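Local coordinates for oxidoreductase, putative (Neosartorya fumigata, PDB 6SKX), which probably catalyses the NADPH-dependent reductive amination of carbonyl compounds, reducing imines to amines, as a fungal reductive aminase, at residues 27-31 and 45-51; 79-84 and 104-110; 183-187 and 244-250; 231-235 and 262-266. All blocks are in the same frame, centred on the assembly; numbering follows the deposited sequence.

Interaction 1 of 4, residues 27-31 and 45-51; sequences VAVWN and ATLSHTA
With its CG anti to the backbone N (chi1 -173°), W30 swings its indole over toward S48 and A51, while V29, whose CG1 stands beside its own backbone N (chi1 -58°), sets that methyl 3.9 Å from A45 CB. Both residues belong to strand 26-30 of the Rossmann-type NADP-binding domain, and the short strand 46-47 runs parallel to it as the outermost strand of the sheet on this side. The pairing is the staggered ladder of parallel strands: T46 N donates to V27 O at 3.1 Å, V29 N to T46 O at 3.0 Å, and S48 N to V29 O at 2.8 Å, the last almost straight at 178°. A28 and T46 share one face of the sheet with V29 and L47 on the other. Small A28 suits its buried place, where its methyl meets S48 OG and, beyond the pair, A57. T46 can be polar because it lies exposed, its OG1 bound to a water that also gives V27 O a weak bond. The beta-branched V29 fits both a strand and the apolar layer beneath helix 11-22, where it touches A17. L47 reaches back with CD1 to 3.6 Å from V29 O.

At the strand end, N31 is an NADP-binding residue; its amide is held by S33, A37 and S39, an arrangement that would keep its side chain from rotating. T50 caps helix 51-56 through D53 N. Beside it, T50 O approaches the edge of the W30 indole, and one water accepts weak bonds from W30 NE1 and A51 N, each 3.4 Å long.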
# COMPACT_ATOMS: atom_id res chain seq x y z
N VAL A 27 -3.12 33.56 20.56
CA VAL A 27 -2.95 33.10 19.15
C VAL A 27 -3.35 34.22 18.18
O VAL A 27 -4.50 34.72 18.27
CB VAL A 27 -3.76 31.82 18.86
CG1 VAL A 27 -3.54 31.35 17.44
CG2 VAL A 27 -3.43 30.70 19.81
N ALA A 28 -2.41 34.61 17.32
CA ALA A 28 -2.61 35.52 16.18
C ALA A 28 -2.77 34.67 14.93
O ALA A 28 -2.07 33.65 14.83
CB ALA A 28 -1.43 36.44 16.06
N VAL A 29 -3.65 35.05 14.01
CA VAL A 29 -3.88 34.29 12.76
C VAL A 29 -3.86 35.24 11.55
O VAL A 29 -4.50 36.29 11.58
CB VAL A 29 -5.20 33.49 12.84
CG1 VAL A 29 -5.17 32.54 14.01
CG2 VAL A 29 -6.43 34.39 12.90
N TRP A 30 -3.18 34.82 10.51
CA TRP A 30 -3.21 35.45 9.16
C TRP A 30 -3.97 34.50 8.22
O TRP A 30 -3.56 33.30 8.03
CB TRP A 30 -1.78 35.78 8.70
CG TRP A 30 -1.70 36.57 7.43
CD1 TRP A 30 -1.57 37.92 7.31
CD2 TRP A 30 -1.77 36.06 6.09
NE1 TRP A 30 -1.56 38.29 5.99
CE2 TRP A 30 -1.68 37.16 5.21
CE3 TRP A 30 -1.87 34.77 5.53
CZ2 TRP A 30 -1.71 37.03 3.82
CZ3 TRP A 30 -1.91 34.63 4.16
CH2 TRP A 30 -1.83 35.75 3.32
N ASN A 31 -5.05 35.04 7.67
CA ASN A 31 -6.11 34.37 6.88
C ASN A 31 -6.10 34.95 5.46
O ASN A 31 -6.42 36.13 5.35
CB ASN A 31 -7.47 34.54 7.58
CG ASN A 31 -8.63 33.84 6.90
OD1 ASN A 31 -8.51 33.36 5.76
ND2 ASN A 31 -9.78 33.84 7.56
N ALA A 45 -9.03 33.88 18.77
CA ALA A 45 -7.91 34.28 17.87
C ALA A 45 -8.03 35.77 17.53
O ALA A 45 -9.16 36.27 17.45
CB ALA A 45 -7.91 33.46 16.62
N THR A 46 -6.90 36.44 17.28
CA THR A 46 -6.80 37.86 16.86
C THR A 46 -6.34 37.94 15.39
O THR A 46 -5.30 37.34 15.06
CB THR A 46 -5.86 38.60 17.82
OG1 THR A 46 -6.44 38.50 19.12
CG2 THR A 46 -5.69 40.07 17.52
N LEU A 47 -7.06 38.63 14.53
CA LEU A 47 -6.76 38.68 13.07
C LEU A 47 -5.55 39.58 12.82
O LEU A 47 -5.62 40.73 13.19
CB LEU A 47 -7.98 39.20 12.31
CG LEU A 47 -7.94 39.08 10.78
CD1 LEU A 47 -7.60 37.67 10.32
CD2 LEU A 47 -9.27 39.51 10.19
N SER A 48 -4.53 39.08 12.12
CA SER A 48 -3.37 39.86 11.61
C SER A 48 -3.77 40.50 10.27
O SER A 48 -3.84 39.77 9.27
CB SER A 48 -2.14 38.96 11.47
OG SER A 48 -1.83 38.29 12.68
N HIS A 49 -4.01 41.81 10.25
CA HIS A 49 -4.47 42.59 9.06
C HIS A 49 -3.37 42.65 8.00
O HIS A 49 -3.76 42.77 6.86
CB HIS A 49 -4.96 43.99 9.44
CG HIS A 49 -6.19 43.96 10.28
ND1 HIS A 49 -6.98 45.06 10.47
CD2 HIS A 49 -6.74 42.97 11.02
CE1 HIS A 49 -8.00 44.74 11.26
NE2 HIS A 49 -7.87 43.46 11.61
N THR A 50 -2.07 42.58 8.36
CA THR A 50 -0.95 42.49 7.38
C THR A 50 0.00 41.39 7.82
O THR A 50 -0.07 41.00 8.99
CB THR A 50 -0.17 43.81 7.26
OG1 THR A 50 0.42 44.06 8.54
CG2 THR A 50 -1.05 44.96 6.80
N ALA A 51 0.90 40.97 6.92
CA ALA A 51 2.00 40.04 7.25
C ALA A 51 2.94 40.63 8.31
O ALA A 51 3.37 39.86 9.20
CB ALA A 51 2.70 39.60 6.01
O HOH W 1 -4.58 37.10 20.69
O HOH W 2 -0.90 40.97 4.07

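Interaction 2 of 4, residues 79-84 and 104-110; sequences LDHLHG and RFVSHGA
Apolar contacts carry most of this meeting between the 3-10 turn and loop of 79-84 and the C-terminal end of helix 95-106. L82 CD1 reaches F105 CD1 at 3.7 Å, and L82 CB faces A110 CB at 4.2 Å; all three side chains also touch I87 of strand 86-89, so aliphatic and aromatic groups fill a buried layer against the sheet. L79 lays its CB over one face of the H108 imidazole in a CH-pi contact, 3.8 Å from CB to the ring centroid, and sends CD1 to the edge of the R104 guanidinium, whose NH2 forms a salt bridge with E72.

Hydrogen bonds define the turn. G109, with positive phi, is the C-prime residue of a Schellman motif, A110 N bonding to F105 O and G109 N to V106 O. H108 ND1 donates to R104 O at 3.1 Å, and S107 OG donates to the same oxygen from the opposite face of its carbonyl plane.

Across the contact a single hydrogen bond runs from G84 N to G109 O at 3.0 Å, the donor lying above the carbonyl plane. The bond from H108 ND1 to R104 O probably restrains the rotation of the imidazole, which offers one face to L79, letting a polar ring serve as an apolar surface.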
# COMPACT_ATOMS: atom_id res chain seq x y z
N LEU A 79 10.40 41.29 5.47
CA LEU A 79 11.71 40.67 5.77
C LEU A 79 12.45 41.45 6.86
O LEU A 79 13.19 40.81 7.62
CB LEU A 79 12.52 40.59 4.47
CG LEU A 79 11.88 39.79 3.34
CD1 LEU A 79 12.65 39.98 2.04
CD2 LEU A 79 11.77 38.32 3.71
N ASP A 80 12.24 42.78 6.96
CA ASP A 80 12.92 43.67 7.95
C ASP A 80 12.45 43.38 9.39
O ASP A 80 13.05 43.97 10.31
CB ASP A 80 12.64 45.16 7.68
CG ASP A 80 13.19 45.75 6.38
OD1 ASP A 80 14.10 45.15 5.77
OD2 ASP A 80 12.70 46.84 5.99
N HIS A 81 11.40 42.56 9.61
CA HIS A 81 10.84 42.36 10.98
C HIS A 81 11.26 41.01 11.57
O HIS A 81 10.94 40.78 12.76
CB HIS A 81 9.33 42.58 10.94
CG HIS A 81 8.97 44.00 10.65
ND1 HIS A 81 8.85 44.48 9.34
CD2 HIS A 81 8.69 45.04 11.47
CE1 HIS A 81 8.49 45.75 9.38
NE2 HIS A 81 8.38 46.11 10.68
N LEU A 82 12.06 40.24 10.83
CA LEU A 82 12.41 38.82 11.14
C LEU A 82 13.50 38.67 12.22
O LEU A 82 13.63 37.55 12.74
CB LEU A 82 12.85 38.14 9.85
CG LEU A 82 11.74 37.96 8.81
CD1 LEU A 82 12.26 37.19 7.61
CD2 LEU A 82 10.53 37.26 9.42
N HIS A 83 14.23 39.73 12.57
CA HIS A 83 15.41 39.64 13.49
C HIS A 83 14.93 39.05 14.83
O HIS A 83 13.96 39.60 15.42
CB HIS A 83 16.13 41.01 13.60
CG HIS A 83 17.43 40.94 14.33
ND1 HIS A 83 18.64 40.57 13.69
CD2 HIS A 83 17.73 41.13 15.64
CE1 HIS A 83 19.60 40.53 14.60
NE2 HIS A 83 19.07 40.88 15.80
N GLY A 84 15.61 38.00 15.32
CA GLY A 84 15.31 37.32 16.60
C GLY A 84 14.03 36.46 16.56
O GLY A 84 13.67 35.92 17.59
N ARG A 104 17.73 32.32 3.22
CA ARG A 104 17.10 33.66 3.12
C ARG A 104 16.70 34.16 4.52
O ARG A 104 17.08 35.30 4.85
CB ARG A 104 15.90 33.56 2.18
CG ARG A 104 15.61 34.82 1.40
CD ARG A 104 15.31 34.50 -0.06
NE ARG A 104 13.90 34.53 -0.35
CZ ARG A 104 13.14 35.61 -0.24
NH1 ARG A 104 13.64 36.76 0.19
NH2 ARG A 104 11.85 35.52 -0.54
N PHE A 105 15.99 33.35 5.33
CA PHE A 105 15.47 33.83 6.63
C PHE A 105 16.63 34.06 7.61
O PHE A 105 16.56 35.03 8.38
CB PHE A 105 14.34 32.93 7.17
CG PHE A 105 13.04 33.01 6.40
CD1 PHE A 105 12.70 34.13 5.66
CD2 PHE A 105 12.16 31.94 6.38
CE1 PHE A 105 11.51 34.19 4.93
CE2 PHE A 105 10.96 32.00 5.68
CZ PHE A 105 10.64 33.13 4.95
N VAL A 106 17.65 33.20 7.60
CA VAL A 106 18.85 33.28 8.50
C VAL A 106 19.61 34.58 8.16
O VAL A 106 20.05 35.28 9.09
CB VAL A 106 19.77 32.04 8.34
CG1 VAL A 106 21.16 32.28 8.93
CG2 VAL A 106 19.17 30.78 8.93
N SER A 107 19.71 34.93 6.88
CA SER A 107 20.37 36.18 6.43
C SER A 107 19.61 37.38 7.01
O SER A 107 20.19 38.45 7.03
CB SER A 107 20.46 36.28 4.93
OG SER A 107 19.40 37.08 4.41
N HIS A 108 18.35 37.23 7.45
CA HIS A 108 17.54 38.38 7.96
C HIS A 108 17.47 38.34 9.48
O HIS A 108 16.68 39.11 10.04
CB HIS A 108 16.16 38.41 7.32
CG HIS A 108 16.15 39.01 5.96
ND1 HIS A 108 16.14 38.24 4.81
CD2 HIS A 108 16.12 40.31 5.57
CE1 HIS A 108 16.11 39.04 3.76
NE2 HIS A 108 16.09 40.31 4.20
N GLY A 109 18.25 37.45 10.11
CA GLY A 109 18.40 37.39 11.57
C GLY A 109 17.46 36.40 12.26
O GLY A 109 17.39 36.43 13.52
N ALA A 110 16.74 35.57 11.49
CA ALA A 110 15.77 34.56 12.02
C ALA A 110 16.45 33.20 12.18
O ALA A 110 17.55 33.01 11.62
CB ALA A 110 14.55 34.48 11.12

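Interaction 3 of 4, residues 183-187 and 244-250; sequences HATAL and ASEAQQV
H183 NE2 donates to S245 OG across 3.0 Å in a nearly straight bond, 172° at the hydrogen, with the hydroxyl oxygen lying in the imidazole plane at the ring edge. The histidine's CG is anti to its backbone N (chi1 -166°), which carries the ring out from helix 162-188 and across to helix 231-248. S245 OG also bonds to I241 O one turn back, so this buried hydroxyl is engaged by both helices; a serine suits the place because its single hydroxyl can accept from H183 NE2 and donate to I241 O.

A second polar link lies at the end of the contact. Q248 NE2 donates to L187 O at 3.3 Å, a long and bent bond, and also reaches S190 OG. A water bridges the same amide to A186 O, donating to that carbonyl at 2.8 Å. The flexible glutamine, its chain bent at chi2, can thus serve backbone oxygens near the C-terminal end of helix 162-188.

Between these links L187 supplies the main apolar body. Its CD1 packs 3.6 Å from S245 CA and also meets Q248 CB and V250 CB. A186 CB lies 3.9 Å from V250 CG1, the compact alanine letting the valine come close. V250 can point inward because Q249, with positive phi, turns the chain out of the helix.

Around the contact the second subunit adds packing, its S172 against H183, V282 against A186 and L168 against A244. The segments of the two helices cross at 49°, and Q249 closes the second in a Schellman motif, within the all-helical C-terminal domain of the reductive aminase family.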
# COMPACT_ATOMS: atom_id res chain seq x y z
N HIS A 183 -6.80 -0.09 -8.15
CA HIS A 183 -6.66 -1.24 -9.10
C HIS A 183 -7.52 -2.40 -8.59
O HIS A 183 -8.26 -2.97 -9.40
CB HIS A 183 -5.19 -1.66 -9.30
CG HIS A 183 -4.92 -2.56 -10.46
ND1 HIS A 183 -3.62 -2.89 -10.83
CD2 HIS A 183 -5.75 -3.21 -11.31
CE1 HIS A 183 -3.66 -3.71 -11.87
NE2 HIS A 183 -4.97 -3.89 -12.21
N ALA A 184 -7.48 -2.67 -7.28
CA ALA A 184 -8.17 -3.80 -6.62
C ALA A 184 -9.68 -3.59 -6.61
O ALA A 184 -10.40 -4.53 -7.01
CB ALA A 184 -7.65 -3.97 -5.21
N THR A 185 -10.15 -2.43 -6.13
CA THR A 185 -11.60 -2.10 -6.03
C THR A 185 -12.23 -2.08 -7.44
O THR A 185 -13.37 -2.54 -7.58
CB THR A 185 -11.84 -0.80 -5.26
OG1 THR A 185 -11.26 -0.96 -3.96
CG2 THR A 185 -13.31 -0.50 -5.11
N ALA A 186 -11.50 -1.66 -8.46
CA ALA A 186 -12.03 -1.59 -9.84
C ALA A 186 -12.19 -3.01 -10.40
O ALA A 186 -13.26 -3.32 -10.98
CB ALA A 186 -11.11 -0.76 -10.68
N LEU A 187 -11.15 -3.83 -10.28
CA LEU A 187 -11.10 -5.19 -10.88
C LEU A 187 -12.30 -6.04 -10.43
O LEU A 187 -12.79 -6.87 -11.22
CB LEU A 187 -9.77 -5.85 -10.48
CG LEU A 187 -9.27 -6.93 -11.42
CD1 LEU A 187 -9.45 -6.50 -12.86
CD2 LEU A 187 -7.81 -7.25 -11.13
N ALA A 244 -6.39 -10.34 -16.75
CA ALA A 244 -7.68 -10.28 -16.05
C ALA A 244 -8.21 -8.84 -16.10
O ALA A 244 -9.44 -8.68 -16.26
CB ALA A 244 -7.52 -10.77 -14.63
N SER A 245 -7.32 -7.85 -15.94
CA SER A 245 -7.65 -6.40 -15.98
C SER A 245 -8.31 -6.07 -17.34
O SER A 245 -9.47 -5.57 -17.35
CB SER A 245 -6.43 -5.53 -15.70
OG SER A 245 -6.03 -5.65 -14.33
N GLU A 246 -7.64 -6.41 -18.45
CA GLU A 246 -8.17 -6.12 -19.81
C GLU A 246 -9.55 -6.79 -19.94
O GLU A 246 -10.51 -6.10 -20.31
CB GLU A 246 -7.13 -6.46 -20.89
CG GLU A 246 -6.75 -7.92 -20.97
N ALA A 247 -9.71 -8.05 -19.51
CA ALA A 247 -10.98 -8.80 -19.66
C ALA A 247 -12.10 -8.16 -18.82
O ALA A 247 -13.27 -8.33 -19.19
CB ALA A 247 -10.77 -10.26 -19.33
N GLN A 248 -11.81 -7.44 -17.72
CA GLN A 248 -12.87 -6.74 -16.95
C GLN A 248 -13.11 -5.32 -17.50
O GLN A 248 -14.03 -4.68 -16.98
CB GLN A 248 -12.55 -6.66 -15.46
CG GLN A 248 -12.77 -7.97 -14.71
CD GLN A 248 -14.23 -8.30 -14.52
OE1 GLN A 248 -14.77 -9.17 -15.19
NE2 GLN A 248 -14.89 -7.63 -13.59
N GLN A 249 -12.30 -4.86 -18.46
CA GLN A 249 -12.36 -3.48 -19.03
C GLN A 249 -11.91 -2.50 -17.94
O GLN A 249 -12.61 -1.49 -17.65
CB GLN A 249 -13.74 -3.17 -19.62
CG GLN A 249 -14.02 -3.86 -20.96
CD GLN A 249 -15.32 -3.38 -21.57
OE1 GLN A 249 -16.29 -3.11 -20.87
NE2 GLN A 249 -15.35 -3.28 -22.89
N VAL A 250 -10.76 -2.81 -17.36
CA VAL A 250 -10.12 -2.07 -16.23
C VAL A 250 -8.67 -1.83 -16.64
O VAL A 250 -8.02 -2.78 -17.15
CB VAL A 250 -10.23 -2.88 -14.92
CG1 VAL A 250 -9.33 -2.33 -13.83
CG2 VAL A 250 -11.67 -2.99 -14.45
O HOH W 3 -15.08 -4.98 -12.39

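Interaction 4 of 4, residues 231-235 and 262-266; sequences LAMQL and MQKAV
L231 and M262 meet where helix 231-248 and helix 256-267 pack against each other, and the inner side of the contact is closely filled. L231 CD2 sits 3.6 Å from A265 CB, where the small alanine lets the branched leucine come close, and L231 CG lies 4.2 Å from M262 CG. M262, unbranched and bent at chi3 (-79°), slides past L235 in the opposite direction; its CB lies 3.9 Å from L235 CG. M262 SD lies 4.0 Å from Q234 CB, so a long, pliable side chain settles among L231, Q234 and L235. No hydrogen bond crosses between the segments.

Toward solvent the fit is looser. V266 CG1 touches both L231 CB and L235 CD1, each at 4.1 Å, and the exposed Q263 adds only its aliphatic part, CG standing 4.3 Å from L235 CD2. The partly exposed V266 suits this margin as a compact apolar cover over the two leucines, while the exposed glutamine can turn its amide outward.

The two segments run roughly antiparallel, their directions 144° apart and their axes 10.2 Å apart. Q234 OE1 is hydrogen-bonded to Y175 OH of the second subunit, and the Q234 side chain also touches S229, an NADP-binding residue. L231 and A232, at the start of helix 231-248, are tied by backbone bonds to D273 and G271, and L278 and F281 from the loops beyond helix 256-267 cover L231 and A265.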
# COMPACT_ATOMS: atom_id res chain seq x y z
N LEU A 231 11.14 -13.64 -8.25
CA LEU A 231 10.82 -12.66 -9.34
C LEU A 231 10.14 -13.37 -10.52
O LEU A 231 9.07 -12.90 -10.96
CB LEU A 231 12.10 -11.94 -9.78
CG LEU A 231 12.21 -10.48 -9.33
CD1 LEU A 231 12.02 -10.36 -7.83
CD2 LEU A 231 13.53 -9.87 -9.75
N ALA A 232 10.72 -14.47 -10.99
CA ALA A 232 10.28 -15.23 -12.19
C ALA A 232 8.79 -15.57 -12.07
O ALA A 232 8.04 -15.19 -12.99
CB ALA A 232 11.12 -16.47 -12.33
N MET A 233 8.40 -16.25 -10.98
CA MET A 233 7.00 -16.70 -10.75
C MET A 233 6.08 -15.48 -10.58
O MET A 233 4.88 -15.60 -10.87
CB MET A 233 6.85 -17.57 -9.49
CG MET A 233 7.88 -18.69 -9.32
SD MET A 233 7.48 -19.72 -7.85
CE MET A 233 9.10 -19.87 -7.09
N GLN A 234 6.61 -14.35 -10.10
CA GLN A 234 5.81 -13.14 -9.78
C GLN A 234 5.49 -12.38 -11.07
O GLN A 234 4.36 -11.88 -11.19
CB GLN A 234 6.51 -12.30 -8.71
CG GLN A 234 6.26 -12.84 -7.30
CD GLN A 234 6.72 -11.91 -6.21
OE1 GLN A 234 6.35 -10.75 -6.18
NE2 GLN A 234 7.55 -12.41 -5.32
N LEU A 235 6.41 -12.35 -12.04
CA LEU A 235 6.16 -11.76 -13.38
C LEU A 235 4.99 -12.46 -14.11
O LEU A 235 4.24 -11.75 -14.84
CB LEU A 235 7.46 -11.83 -14.18
CG LEU A 235 8.29 -10.55 -14.16
CD1 LEU A 235 9.67 -10.76 -14.77
CD2 LEU A 235 7.56 -9.43 -14.88
N MET A 262 10.81 -5.45 -12.60
CA MET A 262 11.03 -6.89 -12.35
C MET A 262 11.77 -7.48 -13.55
O MET A 262 12.72 -8.26 -13.29
CB MET A 262 9.72 -7.64 -12.07
CG MET A 262 9.36 -7.63 -10.60
SD MET A 262 8.19 -8.92 -10.11
CE MET A 262 6.67 -8.14 -10.67
N GLN A 263 11.43 -7.06 -14.78
CA GLN A 263 12.14 -7.44 -16.04
C GLN A 263 13.61 -7.02 -15.97
O GLN A 263 14.48 -7.91 -16.05
CB GLN A 263 11.51 -6.81 -17.28
CG GLN A 263 9.99 -6.85 -17.27
CD GLN A 263 9.35 -7.07 -18.61
OE1 GLN A 263 8.95 -6.13 -19.30
NE2 GLN A 263 9.23 -8.34 -18.97
N LYS A 264 13.90 -5.72 -15.79
CA LYS A 264 15.30 -5.24 -15.75
C LYS A 264 16.11 -6.13 -14.78
O LYS A 264 17.25 -6.45 -15.13
CB LYS A 264 15.38 -3.74 -15.42
CG LYS A 264 14.98 -2.78 -16.54
N ALA A 265 15.53 -6.57 -13.65
CA ALA A 265 16.23 -7.35 -12.60
C ALA A 265 16.48 -8.82 -13.02
O ALA A 265 17.56 -9.34 -12.65
CB ALA A 265 15.46 -7.30 -11.30
N VAL A 266 15.55 -9.51 -13.70
CA VAL A 266 15.82 -10.90 -14.17
C VAL A 266 16.93 -10.84 -15.23
O VAL A 266 17.82 -11.72 -15.16
CB VAL A 266 14.57 -11.67 -14.67
CG1 VAL A 266 13.50 -11.77 -13.59
CG2 VAL A 266 14.00 -11.11 -15.97

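How the interactions relate
Interactions 1 and 2 belong to the nucleotide-binding domain, with centres about 20 Å apart, and interactions 3 and 4 to the helical C-terminal domain, their centres 50 Å or more from those of the first two, on the opposite side of the chain's centre. Interaction 3 is the buried one; the other three are partly buried. The side-chain hydrogen bonds of interaction 3 differ from the backbone ladder of interaction 1, the single cross bond and Schellman motif of interaction 2, and the apolar packing of interaction 4, which no hydrogen bond crosses. Interactions 3 and 4 share helix 231-248, holding its two ends, and both are touched by the second subunit, unlike interactions 1 and 2.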